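Local coordinates for msDPBB_sym2 protein (PDB 7DWW), which is a computationally designed synthetic protein that folds as a double-psi beta-barrel, the core fold of RNA polymerase, at residues S3-V9 with G80-M86; I42-V48 with L71-V77. All coordinates share one frame; numbering follows the deposited sequence.

How the contacts relate
Both contacts belong to one small double-psi beta-barrel and adjoin each other, their centres about 11 Å apart. Contact 1 pairs the first strand, 4-11, with the last, 82-87; contact 2 sets the end of helix 69-75 against the hairpin formed by strands 39-43 and 47-54. Along the chain contact 2 is nested within the loop that contact 1 closes, and helix 69-75 is followed, after a short loop, by strand 82-87. Strands 82-87 and 39-43 are neighbours in the sheet, and E84 O lies 3.0 Å from M43 N, a probable hydrogen bond. The chain termini are thereby built into the barrel wall while a helix closes against its hairpin nearby.

Contact 1: S3-V9 with G80-M86; sequences SSVIARV and GDLVEIM
V5 and A7 pair with I85 and V83 in an antiparallel strand contact in the barrel wall, where the chain's first strand lies against the last. The strand axes approach to 4.6 Å with their directions 152° apart, as expected of a twisted antiparallel pair. Both hydrogen-bonded pairs, V5 with I85 and A7 with V83, carry two reciprocal bonds; V83 N to A7 O, at 2.9 Å, is nearly straight. Past the non-hydrogen-bonded pair R8 with L82, V9 N to D81 O and G80 N to V9 O carry the bonding on into the turn before strand 82-87.

The two sheet faces differ in chemistry. V5, A7, V83 and I85 form the apolar one, and near its end V9 CG2 meets V83 CG1 at 3.6 Å, the side chains crossing at about a right angle. The other is mixed, also carrying I6, L82 and M86. S4 OG donates to E84 OE2 at 2.7 Å, reaching it from above the carboxylate plane. E84 extends to meet it, with CG anti to the backbone N (chi1 174°), and I6 CD1 lies on E84 CB at 3.8 Å. The R8 chain bends at chi3 (-119°), and NH1 binds G80 O at 2.8 Å in the guanidinium plane; L82 CD2 sits over the centre of one guanidinium face, 3.5 Å above it.

On the apolar face, V5 and I85 touch L32 of helix 26-32, while A7 and V83 touch V65 of strand 64-67. Strands 64-67 and 39-43 flank the pair, bonding through R8 to V65 and through E84 to M43.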
loop_
_atom_site.group_PDB
_atom_site.type_symbol
_atom_site.label_atom_id
_atom_site.label_comp_id
_atom_site.label_asym_id
_atom_site.label_seq_id
_atom_site.Cartn_x
_atom_site.Cartn_y
_atom_site.Cartn_z
ATOM N N SER A 3 -11.073 2.385 -9.646
ATOM C CA SER A 3 -10.902 0.985 -9.287
ATOM C C SER A 3 -10.242 0.881 -7.921
ATOM O O SER A 3 -9.256 1.585 -7.685
ATOM C CB SER A 3 -10.054 0.278 -10.341
ATOM O OG SER A 3 -10.264 -1.128 -10.289
ATOM N N SER A 4 -10.734 0.028 -7.014
ATOM C CA SER A 4 -10.116 0.011 -5.705
ATOM C C SER A 4 -10.113 -1.389 -5.107
ATOM O O SER A 4 -10.938 -2.251 -5.450
ATOM C CB SER A 4 -10.781 0.995 -4.741
ATOM O OG SER A 4 -12.087 0.598 -4.445
ATOM N N VAL A 5 -9.172 -1.594 -4.185
ATOM C CA VAL A 5 -9.074 -2.803 -3.364
ATOM C C VAL A 5 -8.949 -2.383 -1.901
ATOM O O VAL A 5 -8.659 -1.235 -1.594
ATOM C CB VAL A 5 -7.889 -3.699 -3.767
ATOM C CG1 VAL A 5 -8.031 -4.146 -5.186
ATOM C CG2 VAL A 5 -6.526 -2.971 -3.533
ATOM N N ILE A 6 -9.190 -3.328 -0.993
ATOM C CA ILE A 6 -9.088 -3.101 0.445
ATOM C C ILE A 6 -7.911 -3.922 0.954
ATOM O O ILE A 6 -7.792 -5.112 0.646
ATOM C CB ILE A 6 -10.389 -3.491 1.181
ATOM C CG1 ILE A 6 -11.548 -2.721 0.570
ATOM C CG2 ILE A 6 -10.265 -3.308 2.665
ATOM C CD1 ILE A 6 -11.491 -1.243 0.754
ATOM N N ALA A 7 -7.051 -3.297 1.740
ATOM C CA ALA A 7 -5.920 -4.026 2.295
ATOM C C ALA A 7 -5.699 -3.573 3.722
ATOM O O ALA A 7 -6.160 -2.500 4.131
ATOM C CB ALA A 7 -4.648 -3.815 1.472
ATOM N N ARG A 8 -5.029 -4.419 4.500
ATOM C CA ARG A 8 -4.659 -4.079 5.859
ATOM C C ARG A 8 -3.256 -3.494 5.883
ATOM O O ARG A 8 -2.350 -3.992 5.206
ATOM C CB ARG A 8 -4.703 -5.291 6.786
ATOM C CG ARG A 8 -5.595 -5.091 7.983
ATOM C CD ARG A 8 -5.757 -6.387 8.742
ATOM N NE ARG A 8 -7.126 -6.882 8.822
ATOM C CZ ARG A 8 -8.099 -6.358 9.565
ATOM N NH1 ARG A 8 -7.869 -5.284 10.305
ATOM N NH2 ARG A 8 -9.308 -6.919 9.571
ATOM N N VAL A 9 -3.076 -2.467 6.702
ATOM C CA VAL A 9 -1.823 -1.728 6.735
ATOM C C VAL A 9 -0.799 -2.551 7.510
ATOM O O VAL A 9 -1.103 -3.069 8.596
ATOM C CB VAL A 9 -2.041 -0.340 7.363
ATOM C CG1 VAL A 9 -0.713 0.373 7.667
ATOM C CG2 VAL A 9 -2.964 0.493 6.460
ATOM N N GLY A 80 -2.391 -2.543 11.083
ATOM C CA GLY A 80 -3.642 -3.246 11.372
ATOM C C GLY A 80 -4.882 -2.583 10.761
ATOM O O GLY A 80 -5.874 -3.282 10.531
ATOM N N ASP A 81 -4.826 -1.286 10.500
ATOM C CA ASP A 81 -5.983 -0.585 9.938
ATOM C C ASP A 81 -6.295 -1.081 8.534
ATOM O O ASP A 81 -5.403 -1.469 7.778
ATOM C CB ASP A 81 -5.724 0.915 9.868
ATOM C CG ASP A 81 -5.730 1.575 11.223
ATOM O OD1 ASP A 81 -6.377 1.034 12.144
ATOM O OD2 ASP A 81 -5.122 2.663 11.333
ATOM N N LEU A 82 -7.583 -1.084 8.186
ATOM C CA LEU A 82 -7.967 -1.292 6.794
ATOM C C LEU A 82 -7.899 0.042 6.068
ATOM O O LEU A 82 -8.298 1.073 6.624
ATOM C CB LEU A 82 -9.373 -1.863 6.670
ATOM C CG LEU A 82 -9.609 -3.226 7.329
ATOM C CD1 LEU A 82 -10.994 -3.700 7.025
ATOM C CD2 LEU A 82 -8.604 -4.213 6.809
ATOM N N VAL A 83 -7.376 0.019 4.833
ATOM C CA VAL A 83 -7.371 1.175 3.940
ATOM C C VAL A 83 -7.931 0.728 2.605
ATOM O O VAL A 83 -7.846 -0.447 2.236
ATOM C CB VAL A 83 -5.966 1.790 3.728
ATOM C CG1 VAL A 83 -5.543 2.518 4.986
ATOM C CG2 VAL A 83 -4.961 0.687 3.398
ATOM N N GLU A 84 -8.475 1.693 1.873
ATOM C CA GLU A 84 -8.834 1.516 0.474
ATOM C C GLU A 84 -7.745 2.064 -0.427
ATOM O O GLU A 84 -7.247 3.176 -0.207
ATOM C CB GLU A 84 -10.145 2.216 0.129
ATOM C CG GLU A 84 -10.474 2.162 -1.339
ATOM C CD GLU A 84 -11.832 2.733 -1.633
ATOM O OE1 GLU A 84 -12.520 3.180 -0.686
ATOM O OE2 GLU A 84 -12.220 2.721 -2.817
ATOM N N ILE A 85 -7.373 1.299 -1.447
ATOM C CA ILE A 85 -6.313 1.702 -2.374
ATOM C C ILE A 85 -6.938 1.800 -3.742
ATOM O O ILE A 85 -7.587 0.844 -4.208
ATOM C CB ILE A 85 -5.144 0.706 -2.364
ATOM C CG1 ILE A 85 -4.650 0.543 -0.940
ATOM C CG2 ILE A 85 -4.010 1.138 -3.372
ATOM C CD1 ILE A 85 -3.548 -0.453 -0.762
ATOM N N MET A 86 -6.862 2.970 -4.341
ATOM C CA MET A 86 -7.578 3.228 -5.568
ATOM C C MET A 86 -6.634 3.772 -6.622
ATOM O O MET A 86 -5.763 4.596 -6.330
ATOM C CB MET A 86 -8.716 4.218 -5.313
ATOM C CG MET A 86 -9.560 4.545 -6.510
ATOM S SD MET A 86 -10.757 5.837 -6.097
ATOM C CE MET A 86 -10.622 5.869 -4.316
#

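Contact 2: I42-V48 with L71-V77; sequences IMKVSSV and LMRLLGV
L75 turns its two methyls against the hairpin formed by strands 39-43 and 47-54 of the double-psi barrel, where helix 69-75 ends in a Schellman motif. CG stands anti to the backbone N (chi1 -179°), which carries the branch out from the helix toward the hairpin. CD1 rests against the backbone of both arms, 3.2 Å from I42 O and 3.5 Å from S47 CA, while CD2 presses on I42 CG2 at 3.4 Å, a tight approach with the side chains at about a right angle. With an alanine here both methyls are gone, which is likely to open a gap between helix end and hairpin and leave I42 CG2 without its neighbour.

V48 works from the other arm with both branches: CG1 meets L71 CD1 at 3.5 Å, and CG2 lies against L74 CD2 and L75 CB. L71 and L74 each slant across V48, so L71, L74 and L75 gather round it. Past the helix, G76 (phi 82°) is the C-prime residue of the motif, with V77 N bonded to M72 O and a weak G76 N to R73 O bond. V77 then crosses the lysine chain obliquely, its CG1 touching K44 CB and CD, each at 3.8 Å.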
loop_
_atom_site.group_PDB
_atom_site.type_symbol
_atom_site.label_atom_id
_atom_site.label_comp_id
_atom_site.label_asym_id
_atom_site.label_seq_id
_atom_site.Cartn_x
_atom_site.Cartn_y
_atom_site.Cartn_z
ATOM N N ILE A 42 -4.510 6.292 -1.194
ATOM C CA ILE A 42 -4.768 5.448 -0.039
ATOM C C ILE A 42 -5.567 6.251 0.962
ATOM O O ILE A 42 -5.161 7.349 1.348
ATOM C CB ILE A 42 -3.463 4.934 0.596
ATOM C CG1 ILE A 42 -2.662 4.158 -0.443
ATOM C CG2 ILE A 42 -3.806 4.056 1.812
ATOM C CD1 ILE A 42 -1.190 4.056 -0.125
ATOM N N MET A 43 -6.708 5.709 1.383
ATOM C CA MET A 43 -7.652 6.440 2.214
ATOM C C MET A 43 -8.081 5.629 3.429
ATOM O O MET A 43 -8.174 4.388 3.386
ATOM C CB MET A 43 -8.909 6.828 1.431
ATOM C CG MET A 43 -8.673 7.115 -0.038
ATOM S SD MET A 43 -10.222 7.382 -0.921
ATOM C CE MET A 43 -11.138 8.323 0.300
ATOM N N LYS A 44 -8.307 6.363 4.518
ATOM C CA LYS A 44 -9.133 5.903 5.625
ATOM C C LYS A 44 -10.099 7.042 5.931
ATOM O O LYS A 44 -11.233 7.045 5.441
ATOM C CB LYS A 44 -8.285 5.531 6.844
ATOM C CG LYS A 44 -9.091 5.170 8.082
ATOM C CD LYS A 44 -8.445 4.033 8.856
ATOM C CE LYS A 44 -9.374 2.822 8.936
ATOM N NZ LYS A 44 -10.695 3.171 9.563
ATOM N N VAL A 45 -9.677 8.081 6.643
ATOM C CA VAL A 45 -10.446 9.311 6.783
ATOM C C VAL A 45 -9.797 10.448 6.004
ATOM O O VAL A 45 -10.462 11.155 5.247
ATOM C CB VAL A 45 -10.629 9.684 8.271
ATOM C CG1 VAL A 45 -11.001 11.161 8.421
ATOM C CG2 VAL A 45 -11.685 8.787 8.904
ATOM N N SER A 46 -8.488 10.636 6.182
ATOM C CA SER A 46 -7.686 11.446 5.281
ATOM C C SER A 46 -7.338 10.616 4.041
ATOM O O SER A 46 -7.799 9.480 3.864
ATOM C CB SER A 46 -6.440 11.957 6.009
ATOM O OG SER A 46 -5.821 13.032 5.309
ATOM N N SER A 47 -6.528 11.187 3.151
ATOM C CA SER A 47 -6.044 10.477 1.977
ATOM C C SER A 47 -4.634 10.950 1.654
ATOM O O SER A 47 -4.215 12.051 2.027
ATOM C CB SER A 47 -6.971 10.656 0.782
ATOM O OG SER A 47 -6.234 10.673 -0.418
ATOM N N VAL A 48 -3.905 10.081 0.959
ATOM C CA VAL A 48 -2.506 10.280 0.581
ATOM C C VAL A 48 -2.322 9.578 -0.753
ATOM O O VAL A 48 -2.919 8.524 -0.988
ATOM C CB VAL A 48 -1.544 9.707 1.654
ATOM C CG1 VAL A 48 -0.151 9.575 1.089
ATOM C CG2 VAL A 48 -1.532 10.564 2.903
ATOM N N LEU A 71 4.561 7.545 6.409
ATOM C CA LEU A 71 3.396 7.665 5.492
ATOM C C LEU A 71 2.132 7.294 6.263
ATOM O O LEU A 71 1.130 7.941 6.098
ATOM C CB LEU A 71 3.590 6.791 4.257
ATOM C CG LEU A 71 2.592 7.054 3.131
ATOM C CD1 LEU A 71 2.764 8.446 2.550
ATOM C CD2 LEU A 71 2.697 6.007 2.052
ATOM N N MET A 72 2.236 6.303 7.134
ATOM C CA MET A 72 1.103 5.936 8.009
ATOM C C MET A 72 0.729 7.159 8.852
ATOM O O MET A 72 -0.425 7.476 8.954
ATOM C CB MET A 72 1.522 4.816 8.961
ATOM C CG MET A 72 1.730 3.496 8.307
ATOM S SD MET A 72 2.058 2.250 9.550
ATOM C CE MET A 72 3.129 1.153 8.640
ATOM N N ARG A 73 1.718 7.832 9.423
ATOM C CA ARG A 73 1.410 9.012 10.262
ATOM C C ARG A 73 0.761 10.097 9.409
ATOM O O ARG A 73 -0.143 10.753 9.889
ATOM C CB ARG A 73 2.668 9.531 10.953
ATOM C CG ARG A 73 3.019 8.801 12.237
ATOM C CD ARG A 73 4.167 9.446 12.971
ATOM N NE ARG A 73 5.441 9.142 12.385
ATOM C CZ ARG A 73 6.261 10.062 11.933
ATOM N NH1 ARG A 73 5.909 11.328 12.011
ATOM N NH2 ARG A 73 7.419 9.720 11.417
ATOM N N LEU A 74 1.229 10.282 8.187
ATOM C CA LEU A 74 0.621 11.322 7.336
ATOM C C LEU A 74 -0.839 10.985 7.073
ATOM O O LEU A 74 -1.647 11.881 7.131
ATOM C CB LEU A 74 1.386 11.401 6.017
ATOM C CG LEU A 74 0.958 12.545 5.116
ATOM C CD1 LEU A 74 1.244 13.878 5.770
ATOM C CD2 LEU A 74 1.631 12.454 3.768
ATOM N N LEU A 75 -1.143 9.718 6.812
ATOM C CA LEU A 75 -2.503 9.349 6.457
ATOM C C LEU A 75 -3.393 9.299 7.689
ATOM O O LEU A 75 -4.625 9.373 7.565
ATOM C CB LEU A 75 -2.476 8.005 5.733
ATOM C CG LEU A 75 -3.778 7.398 5.229
ATOM C CD1 LEU A 75 -4.515 8.366 4.306
ATOM C CD2 LEU A 75 -3.405 6.114 4.528
ATOM N N GLY A 76 -2.786 9.172 8.867
ATOM C CA GLY A 76 -3.507 8.928 10.088
ATOM C C GLY A 76 -3.888 7.483 10.353
ATOM O O GLY A 76 -4.994 7.241 10.853
ATOM N N VAL A 77 -3.022 6.514 10.032
ATOM C CA VAL A 77 -3.338 5.099 10.226
ATOM C C VAL A 77 -2.235 4.401 11.017
ATOM O O VAL A 77 -1.113 4.903 11.131
ATOM C CB VAL A 77 -3.578 4.363 8.886
ATOM C CG1 VAL A 77 -4.794 4.922 8.186
ATOM C CG2 VAL A 77 -2.353 4.447 7.984
#